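PDB 7LKK: aminofutalosine deaminase from Helicobacter pylori, which deaminates aminofutalosine in the menaquinone pathway and probably also converts adenosine to inosine, using a metal-dependent amidohydrolase site. Local coordinates for residues F91-F96 with R304-K309; G98-V103 with G237-F242. All blocks are in the same frame, centred on the assembly; numbering follows the deposited sequence.

Contact 1: residues F91-F96 with R304-K309; sequences FDYGSF and RLLSGK. With EDO (1,2-ethanediol), chain I.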
ATOM      1  N   PHE A  91       6.485  -2.494 -18.857  1.00 26.23           N
ATOM      2  CA  PHE A  91       7.682  -1.777 -18.447  1.00 22.93           C
ATOM      3  C   PHE A  91       8.317  -2.454 -17.240  1.00 23.94           C
ATOM      4  O   PHE A  91       7.625  -3.020 -16.388  1.00 25.41           O
ATOM      5  CB  PHE A  91       7.367  -0.309 -18.112  1.00 24.75           C
ATOM      6  CG  PHE A  91       6.649   0.431 -19.211  1.00 24.27           C
ATOM      7  CD1 PHE A  91       6.941   0.183 -20.543  1.00 27.19           C
ATOM      8  CD2 PHE A  91       5.688   1.382 -18.910  1.00 25.22           C
ATOM      9  CE1 PHE A  91       6.281   0.865 -21.553  1.00 25.87           C
ATOM     10  CE2 PHE A  91       5.026   2.068 -19.916  1.00 22.92           C
ATOM     11  CZ  PHE A  91       5.324   1.808 -21.238  1.00 27.11           C
ATOM     12  N   ASP A  92       9.646  -2.407 -17.184  1.00 26.06           N
ATOM     13  CA  ASP A  92      10.388  -3.003 -16.082  1.00 26.00           C
ATOM     14  C   ASP A  92      10.364  -2.098 -14.855  1.00 24.48           C
ATOM     15  O   ASP A  92      10.370  -0.869 -14.962  1.00 20.47           O
ATOM     16  CB  ASP A  92      11.838  -3.267 -16.487  1.00 28.41           C
ATOM     17  CG  ASP A  92      11.966  -4.340 -17.553  1.00 30.03           C
ATOM     18  OD1 ASP A  92      10.981  -5.067 -17.804  1.00 32.40           O
ATOM     19  OD2 ASP A  92      13.061  -4.455 -18.138  1.00 29.77           O
ATOM     20  N   TYR A  93      10.341  -2.722 -13.682  1.00 25.19           N
ATOM     21  CA  TYR A  93      10.404  -2.016 -12.412  1.00 22.65           C
ATOM     22  C   TYR A  93      11.616  -2.494 -11.621  1.00 22.33           C
ATOM     23  O   TYR A  93      12.221  -3.523 -11.932  1.00 23.89           O
ATOM     24  CB  TYR A  93       9.119  -2.221 -11.595  1.00 18.51           C
ATOM     25  CG  TYR A  93       7.884  -1.648 -12.257  1.00 18.61           C
ATOM     26  CD1 TYR A  93       7.894  -0.368 -12.798  1.00 19.61           C
ATOM     27  CD2 TYR A  93       6.714  -2.389 -12.350  1.00 18.45           C
ATOM     28  CE1 TYR A  93       6.770   0.161 -13.409  1.00 20.92           C
ATOM     29  CE2 TYR A  93       5.585  -1.869 -12.955  1.00 19.49           C
ATOM     30  CZ  TYR A  93       5.619  -0.593 -13.482  1.00 21.79           C
ATOM     31  OH  TYR A  93       4.498  -0.073 -14.086  1.00 24.40           O
ATOM     32  N   GLY A  94      11.971  -1.727 -10.595  1.00 20.27           N
ATOM     33  CA  GLY A  94      13.117  -2.026  -9.757  1.00 19.38           C
ATOM     34  C   GLY A  94      14.292  -1.097  -9.955  1.00 21.25           C
ATOM     35  O   GLY A  94      15.216  -1.107  -9.131  1.00 19.57           O
ATOM     36  N   SER A  95      14.288  -0.303 -11.022  1.00 19.16           N
ATOM     37  CA  SER A  95      15.299   0.711 -11.266  1.00 19.55           C
ATOM     38  C   SER A  95      14.706   1.721 -12.234  1.00 18.72           C
ATOM     39  O   SER A  95      13.832   1.384 -13.037  1.00 18.36           O
ATOM     40  CB  SER A  95      16.591   0.109 -11.833  1.00 26.48           C
ATOM     41  OG  SER A  95      16.370  -0.448 -13.116  1.00 24.27           O
ATOM     42  N   PHE A  96      15.176   2.965 -12.147  1.00 18.75           N
ATOM     43  CA  PHE A  96      14.707   3.961 -13.103  1.00 21.06           C
ATOM     44  C   PHE A  96      15.283   3.699 -14.489  1.00 18.36           C
ATOM     45  O   PHE A  96      14.566   3.796 -15.492  1.00 20.40           O
ATOM     46  CB  PHE A  96      15.065   5.372 -12.642  1.00 20.33           C
ATOM     47  CG  PHE A  96      14.651   6.439 -13.613  1.00 21.18           C
ATOM     48  CD1 PHE A  96      13.375   6.975 -13.567  1.00 24.33           C
ATOM     49  CD2 PHE A  96      15.528   6.889 -14.590  1.00 19.49           C
ATOM     50  CE1 PHE A  96      12.986   7.949 -14.466  1.00 23.26           C
ATOM     51  CE2 PHE A  96      15.142   7.859 -15.489  1.00 20.73           C
ATOM     52  CZ  PHE A  96      13.870   8.389 -15.427  1.00 22.76           C
ATOM     53  N   ARG A 304       8.532   4.263  -5.723  1.00 18.21           N
ATOM     54  CA  ARG A 304       8.956   2.955  -5.231  1.00 16.45           C
ATOM     55  C   ARG A 304       9.267   2.002  -6.379  1.00 16.23           C
ATOM     56  O   ARG A 304      10.196   1.192  -6.285  1.00 19.60           O
ATOM     57  CB  ARG A 304       7.883   2.355  -4.326  1.00 18.84           C
ATOM     58  CG  ARG A 304       8.303   1.061  -3.636  1.00 17.12           C
ATOM     59  CD  ARG A 304       9.483   1.295  -2.709  1.00 18.85           C
ATOM     60  NE  ARG A 304      10.008   0.055  -2.144  1.00 22.85           N
ATOM     61  CZ  ARG A 304      11.145  -0.517  -2.523  1.00 24.00           C
ATOM     62  NH1 ARG A 304      11.883   0.037  -3.476  1.00 20.84           N
ATOM     63  NH2 ARG A 304      11.547  -1.642  -1.949  1.00 26.38           N
ATOM     64  N   LEU A 305       8.495   2.076  -7.464  1.00 16.68           N
ATOM     65  CA  LEU A 305       8.683   1.144  -8.570  1.00 20.19           C
ATOM     66  C   LEU A 305       9.893   1.496  -9.424  1.00 20.40           C
ATOM     67  O   LEU A 305      10.483   0.605 -10.047  1.00 19.97           O
ATOM     68  CB  LEU A 305       7.433   1.102  -9.448  1.00 18.72           C
ATOM     69  CG  LEU A 305       6.148   0.548  -8.834  1.00 18.16           C
ATOM     70  CD1 LEU A 305       5.056   0.484  -9.893  1.00 17.16           C
ATOM     71  CD2 LEU A 305       6.383  -0.821  -8.214  1.00 18.67           C
ATOM     72  N   LEU A 306      10.275   2.771  -9.473  1.00 21.84           N
ATOM     73  CA  LEU A 306      11.361   3.190 -10.351  1.00 18.95           C
ATOM     74  C   LEU A 306      12.669   3.274  -9.574  1.00 19.66           C
ATOM     75  O   LEU A 306      13.365   2.267  -9.415  1.00 17.13           O
ATOM     76  CB  LEU A 306      11.032   4.533 -11.011  1.00 20.51           C
ATOM     77  CG  LEU A 306      10.344   4.482 -12.380  1.00 16.73           C
ATOM     78  CD1 LEU A 306       9.154   3.531 -12.374  1.00 18.58           C
ATOM     79  CD2 LEU A 306       9.918   5.875 -12.831  1.00 21.61           C
ATOM     80  N   SER A 307      12.999   4.461  -9.061  1.00 20.16           N
ATOM     81  CA  SER A 307      14.251   4.620  -8.328  1.00 17.58           C
ATOM     82  C   SER A 307      14.256   3.817  -7.033  1.00 20.23           C
ATOM     83  O   SER A 307      15.322   3.403  -6.564  1.00 22.18           O
ATOM     84  CB  SER A 307      14.500   6.094  -8.022  1.00 18.57           C
ATOM     85  OG  SER A 307      13.728   6.509  -6.911  1.00 18.60           O
ATOM     86  N   GLY A 308      13.087   3.593  -6.440  1.00 21.78           N
ATOM     87  CA  GLY A 308      12.998   2.920  -5.164  1.00 21.91           C
ATOM     88  C   GLY A 308      13.228   3.800  -3.955  1.00 22.10           C
ATOM     89  O   GLY A 308      13.268   3.280  -2.834  1.00 22.91           O
ATOM     90  N   LYS A 309      13.394   5.108  -4.139  1.00 19.27           N
ATOM     91  CA  LYS A 309      13.626   6.039  -3.041  1.00 21.43           C
ATOM     92  C   LYS A 309      12.422   6.958  -2.894  1.00 19.60           C
ATOM     93  O   LYS A 309      11.922   7.496  -3.886  1.00 21.04           O
ATOM     94  CB  LYS A 309      14.895   6.866  -3.271  1.00 21.95           C
ATOM     95  CG  LYS A 309      15.023   8.064  -2.335  1.00 21.23           C
ATOM     96  CD  LYS A 309      16.144   8.996  -2.759  1.00 23.52           C
ATOM     97  CE  LYS A 309      16.608   9.879  -1.609  1.00 26.09           C
ATOM     98  NZ  LYS A 309      15.748   9.738  -0.397  1.00 33.32           N
TER
HETATM   99  C1  EDO I 505      17.191   1.957  -3.972  1.00 28.33           C
HETATM  100  O1  EDO I 505      16.332   1.020  -4.633  1.00 32.72           O
HETATM  101  C2  EDO I 505      18.153   1.221  -3.044  1.00 31.75           C
HETATM  102  O2  EDO I 505      19.177   0.577  -3.812  1.00 35.25           O

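Contact 2: residues G98-V103 with G237-F242; sequences GWLGSV and GWFENF. With MCF ((8R)-3-(5-S-methyl-5-thio-beta-D-ribofuranosyl)-3,6,7,8-tetrahydroimidazo[4,5-d][1,3]diazepin-8-ol), chain J.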
ATOM      1  N   GLY A  98      16.242   0.839 -15.730  1.00 18.51           N
ATOM      2  CA  GLY A  98      15.522  -0.300 -16.276  1.00 21.71           C
ATOM      3  C   GLY A  98      14.138   0.069 -16.772  1.00 20.34           C
ATOM      4  O   GLY A  98      13.680  -0.436 -17.800  1.00 21.28           O
ATOM      5  N   TRP A  99      13.446   0.946 -16.041  1.00 19.02           N
ATOM      6  CA  TRP A  99      12.116   1.372 -16.464  1.00 19.53           C
ATOM      7  C   TRP A  99      12.182   2.210 -17.737  1.00 19.06           C
ATOM      8  O   TRP A  99      11.482   1.924 -18.716  1.00 17.61           O
ATOM      9  CB  TRP A  99      11.436   2.151 -15.338  1.00 20.84           C
ATOM     10  CG  TRP A  99      10.097   2.702 -15.714  1.00 18.61           C
ATOM     11  CD1 TRP A  99       8.902   2.048 -15.676  1.00 15.83           C
ATOM     12  CD2 TRP A  99       9.815   4.025 -16.186  1.00 23.22           C
ATOM     13  NE1 TRP A  99       7.892   2.880 -16.094  1.00 21.34           N
ATOM     14  CE2 TRP A  99       8.427   4.100 -16.415  1.00 21.38           C
ATOM     15  CE3 TRP A  99      10.602   5.153 -16.442  1.00 21.46           C
ATOM     16  CZ2 TRP A  99       7.807   5.259 -16.883  1.00 24.60           C
ATOM     17  CZ3 TRP A  99       9.986   6.301 -16.906  1.00 22.46           C
ATOM     18  CH2 TRP A  99       8.603   6.344 -17.124  1.00 22.92           C
ATOM     19  N   LEU A 100      13.025   3.246 -17.743  1.00 18.90           N
ATOM     20  CA  LEU A 100      13.095   4.140 -18.896  1.00 20.33           C
ATOM     21  C   LEU A 100      13.548   3.398 -20.148  1.00 19.81           C
ATOM     22  O   LEU A 100      12.996   3.607 -21.234  1.00 20.02           O
ATOM     23  CB  LEU A 100      14.027   5.314 -18.595  1.00 20.50           C
ATOM     24  CG  LEU A 100      14.136   6.394 -19.675  1.00 20.28           C
ATOM     25  CD1 LEU A 100      12.759   6.845 -20.147  1.00 20.34           C
ATOM     26  CD2 LEU A 100      14.949   7.578 -19.170  1.00 21.61           C
ATOM     27  N   GLY A 101      14.557   2.537 -20.015  1.00 16.85           N
ATOM     28  CA  GLY A 101      14.984   1.731 -21.144  1.00 19.14           C
ATOM     29  C   GLY A 101      13.874   0.858 -21.698  1.00 23.04           C
ATOM     30  O   GLY A 101      13.761   0.679 -22.913  1.00 21.06           O
ATOM     31  N   SER A 102      13.041   0.298 -20.816  1.00 19.00           N
ATOM     32  CA  SER A 102      11.939  -0.539 -21.283  1.00 21.71           C
ATOM     33  C   SER A 102      10.844   0.290 -21.942  1.00 22.34           C
ATOM     34  O   SER A 102      10.209  -0.175 -22.896  1.00 26.21           O
ATOM     35  CB  SER A 102      11.368  -1.366 -20.128  1.00 25.00           C
ATOM     36  OG  SER A 102      10.595  -0.566 -19.249  1.00 24.37           O
ATOM     37  N   VAL A 103      10.605   1.509 -21.452  1.00 21.99           N
ATOM     38  CA  VAL A 103       9.618   2.382 -22.082  1.00 17.01           C
ATOM     39  C   VAL A 103      10.056   2.726 -23.501  1.00 22.79           C
ATOM     40  O   VAL A 103       9.266   2.661 -24.451  1.00 19.85           O
ATOM     41  CB  VAL A 103       9.402   3.651 -21.238  1.00 20.68           C
ATOM     42  CG1 VAL A 103       8.550   4.661 -21.998  1.00 20.88           C
ATOM     43  CG2 VAL A 103       8.759   3.303 -19.901  1.00 19.74           C
ATOM     44  N   GLY A 237      27.532   8.278 -15.259  1.00 27.34           N
ATOM     45  CA  GLY A 237      26.525   7.292 -14.946  1.00 23.06           C
ATOM     46  C   GLY A 237      25.844   6.707 -16.167  1.00 27.24           C
ATOM     47  O   GLY A 237      26.357   6.722 -17.289  1.00 28.44           O
ATOM     48  N   TRP A 238      24.640   6.184 -15.920  1.00 22.53           N
ATOM     49  CA  TRP A 238      23.906   5.431 -16.934  1.00 26.14           C
ATOM     50  C   TRP A 238      23.607   6.274 -18.171  1.00 25.44           C
ATOM     51  O   TRP A 238      23.615   5.762 -19.296  1.00 26.69           O
ATOM     52  CB  TRP A 238      22.613   4.891 -16.323  1.00 25.80           C
ATOM     53  CG  TRP A 238      21.767   4.086 -17.255  1.00 23.31           C
ATOM     54  CD1 TRP A 238      21.910   2.765 -17.558  1.00 21.75           C
ATOM     55  CD2 TRP A 238      20.628   4.548 -17.992  1.00 22.61           C
ATOM     56  NE1 TRP A 238      20.936   2.375 -18.444  1.00 27.97           N
ATOM     57  CE2 TRP A 238      20.135   3.450 -18.725  1.00 21.50           C
ATOM     58  CE3 TRP A 238      19.978   5.781 -18.101  1.00 20.13           C
ATOM     59  CZ2 TRP A 238      19.023   3.550 -19.560  1.00 23.61           C
ATOM     60  CZ3 TRP A 238      18.874   5.878 -18.932  1.00 22.72           C
ATOM     61  CH2 TRP A 238      18.409   4.770 -19.651  1.00 19.67           C
ATOM     62  N   PHE A 239      23.344   7.568 -17.987  1.00 25.59           N
ATOM     63  CA  PHE A 239      22.966   8.427 -19.107  1.00 20.92           C
ATOM     64  C   PHE A 239      24.117   8.711 -20.070  1.00 23.25           C
ATOM     65  O   PHE A 239      23.900   9.421 -21.061  1.00 22.76           O
ATOM     66  CB  PHE A 239      22.394   9.745 -18.584  1.00 23.02           C
ATOM     67  CG  PHE A 239      20.938   9.677 -18.224  1.00 21.76           C
ATOM     68  CD1 PHE A 239      19.964   9.746 -19.206  1.00 23.00           C
ATOM     69  CD2 PHE A 239      20.543   9.546 -16.903  1.00 22.42           C
ATOM     70  CE1 PHE A 239      18.623   9.683 -18.877  1.00 21.30           C
ATOM     71  CE2 PHE A 239      19.205   9.482 -16.566  1.00 20.95           C
ATOM     72  CZ  PHE A 239      18.243   9.550 -17.554  1.00 23.88           C
ATOM     73  N   GLU A 240      25.321   8.196 -19.802  1.00 22.48           N
ATOM     74  CA  GLU A 240      26.447   8.403 -20.712  1.00 31.87           C
ATOM     75  C   GLU A 240      26.136   7.896 -22.115  1.00 28.86           C
ATOM     76  O   GLU A 240      26.480   8.547 -23.109  1.00 30.29           O
ATOM     77  CB  GLU A 240      27.694   7.704 -20.172  1.00 31.90           C
ATOM     78  CG  GLU A 240      28.427   8.455 -19.079  1.00 32.82           C
ATOM     79  CD  GLU A 240      29.508   7.609 -18.432  1.00 35.72           C
ATOM     80  OE1 GLU A 240      29.938   6.617 -19.059  1.00 39.37           O
ATOM     81  OE2 GLU A 240      29.926   7.933 -17.300  1.00 40.14           O
ATOM     82  N   ASN A 241      25.493   6.736 -22.215  1.00 29.61           N
ATOM     83  CA  ASN A 241      25.186   6.113 -23.495  1.00 27.24           C
ATOM     84  C   ASN A 241      23.723   6.252 -23.883  1.00 26.73           C
ATOM     85  O   ASN A 241      23.314   5.693 -24.902  1.00 24.00           O
ATOM     86  CB  ASN A 241      25.566   4.628 -23.461  1.00 34.34           C
ATOM     87  CG  ASN A 241      27.001   4.402 -23.031  1.00 33.41           C
ATOM     88  OD1 ASN A 241      27.259   3.831 -21.970  1.00 42.26           O
ATOM     89  ND2 ASN A 241      27.943   4.839 -23.855  1.00 30.55           N
ATOM     90  N   PHE A 242      22.933   6.990 -23.096  1.00 23.75           N
ATOM     91  CA  PHE A 242      21.491   7.057 -23.315  1.00 23.88           C
ATOM     92  C   PHE A 242      21.154   7.667 -24.672  1.00 25.99           C
ATOM     93  O   PHE A 242      20.233   7.207 -25.357  1.00 27.52           O
ATOM     94  CB  PHE A 242      20.844   7.859 -22.182  1.00 25.58           C
ATOM     95  CG  PHE A 242      19.429   8.290 -22.458  1.00 25.84           C
ATOM     96  CD1 PHE A 242      18.374   7.412 -22.273  1.00 26.16           C
ATOM     97  CD2 PHE A 242      19.153   9.583 -22.880  1.00 25.72           C
ATOM     98  CE1 PHE A 242      17.072   7.813 -22.516  1.00 22.89           C
ATOM     99  CE2 PHE A 242      17.853   9.986 -23.128  1.00 21.27           C
ATOM    100  CZ  PHE A 242      16.810   9.098 -22.944  1.00 23.99           C
TER
HETATM  101  O8  MCF J 506       6.581  10.701 -14.521  1.00 30.79           O
HETATM  102  C8  MCF J 506       6.608   9.324 -14.798  1.00 28.39           C
HETATM  103  C7  MCF J 506       7.992   8.713 -14.604  1.00 25.65           C
HETATM  104  N6  MCF J 506       9.024   9.670 -14.914  1.00 25.30           N
HETATM  105  C5  MCF J 506       8.967  10.400 -16.161  1.00 26.51           C
HETATM  106  N4  MCF J 506       7.926  10.282 -17.176  1.00 24.69           N
HETATM  107  C10 MCF J 506       6.708   9.447 -17.315  1.00 25.35           C
HETATM  108  C9  MCF J 506       6.043   8.987 -16.194  1.00 24.50           C
HETATM  109  N1  MCF J 506       4.999   8.283 -16.609  1.00 26.38           N
HETATM  110  C2  MCF J 506       4.961   8.290 -17.940  1.00 26.43           C
HETATM  111  N3  MCF J 506       6.002   9.012 -18.365  1.00 23.54           N
HETATM  112  C1S MCF J 506       6.298   9.232 -19.814  1.00 29.09           C
HETATM  113  C2S MCF J 506       6.714  10.682 -20.156  1.00 28.97           C
HETATM  114  O2S MCF J 506       5.614  11.467 -20.342  1.00 23.50           O
HETATM  115  O4S MCF J 506       7.309   8.529 -20.165  1.00 27.92           O
HETATM  116  C4S MCF J 506       7.974   9.300 -21.426  1.00 29.99           C
HETATM  117  C3S MCF J 506       7.468  10.499 -21.467  1.00 29.79           C
HETATM  118  O3S MCF J 506       6.507  10.596 -22.625  1.00 30.91           O
HETATM  119  C5S MCF J 506       9.480   9.364 -21.238  1.00 31.10           C
HETATM  120  S5S MCF J 506      10.296   9.367 -22.860  1.00 38.43           S
HETATM  121  C6S MCF J 506      11.985  10.009 -22.676  1.00 34.28           C

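Contact 1: residues F91-F96 with R304-K309
Tyr93 lies with one ring face against Leu305, and the contact can be followed along this tyrosine from its root outward. Tyr93 CB rests 3.5 Å from Leu305 O, close to the point where the two backbones are joined. CG and CD1 come next and meet Leu305 CB, which stands 3.7 Å from Tyr93 CD1; CD1 also has Leu306 CD1 as a looser neighbour. Toward the phenol end CE1, CE2 and CZ are covered by a single methyl, Leu305 CD1, which sits 3.8 Å from the centroid of the Tyr93 ring and only 10° off its normal, a CH-pi contact. Phe91 O lies over the opposite face, 4.1 Å above the plane of the Tyr93 ring. At the tip, OH makes a weak hydrogen bond to Ser331 O.

The backbone link is a nearly straight hydrogen bond from Gly94 N to Leu305 O, 2.8 Å long with an angle of 178° at the hydrogen, which ties the loop to the last turn of helix 300-305. Leu306, the first residue to leave that helix, turns its other methyl to the second aromatic ring: Leu306 CD2 is 3.7 Å from Phe96 CD1. With CG anti to the backbone N (chi1 178°), Phe96 brings CD1 and CE1 to this methyl, which meets the ring obliquely.

Leu306 belongs to the inhibitor pocket and also touches Trp99. Ser95 caps the start of helix 96-106 through OG to Gly98 N, while the second subunit reaches the same loop, its Gln400 NE2 bonding to Tyr93 O. The contact joins the loop between strand 69-80 and helix 96-106 to the C-terminal end of helix 300-305, between the pocket and the dimer interface.

Contact 2: residues G98-V103 with G237-F242
Leu100 reaches from helix 96-106 toward three aromatic rings, and a single methyl, CD2, makes all of its side-chain contacts with residues 237-242. Leu100 CD2 lies 4.0 Å from Phe242 CE1; Phe239 CZ and Trp238 CZ3 are slightly farther from it. The leucine side chain runs at about a right angle to both phenylalanine side chains. With CG anti to the backbone N (chi1 -176°), Leu100 extends out from the helix and carries CD2 to where these three ring atoms come together, each ring being met obliquely. Beside it, Trp238 CH2 stands 4.5 Å from Gly101 N.

The rings are also packed among themselves, Trp238, Phe239 and Phe242 following one on another. Trp238 CE3 lies over the centre of one face of Phe239, 3.8 Å above its plane, and Phe239 CE1 in turn lies over the face of Phe242. Phe239 is stacked with Tyr197 as well, and Phe242 touches Leu104 one helical turn beyond Leu100.

The other methyl of the leucine, Leu100 CD1, is 4.1 Å from MCF C6S, the S-methyl carbon of the bound methylthio-coformycin. Trp99, the residue before it, brings its six-membered ring to the same inhibitor, with Trp99 CH2 3.5 Å from MCF C7; Val103 CG2 covers one face of this indole, and its NE1 is hydrogen-bonded to Ser331 O.

Between the two segments the chemistry is apolar, made mainly by one aliphatic methyl among aromatic carbons, with little buried area. Such a contact depends on shape and on the exclusion of water, without the directional hold of a polar bond, while Leu100 CD1 is an apolar neighbour of the inhibitor's S-methyl group.

In the fold
Contacts 1 and 2 have their centres 12 Å apart on the same side of the chain's centre, and along the sequence contact 2 is nested within the loop that contact 1 closes: 91-96, 98-103, 237-242, then 304-309. Helix 96-106 connects them, since its first residue belongs to contact 1 and its next turns to contact 2. They meet directly where Ser102 OG lies 2.9 Å from Asp92 N, a probable hydrogen bond. All four segments belong to the amidohydrolase part of the chain, which has the TIM-barrel fold. Both contacts involve helix 96-106, whose Trp99 lines the inhibitor pocket, with the second subunit adjoining contact 1 alone.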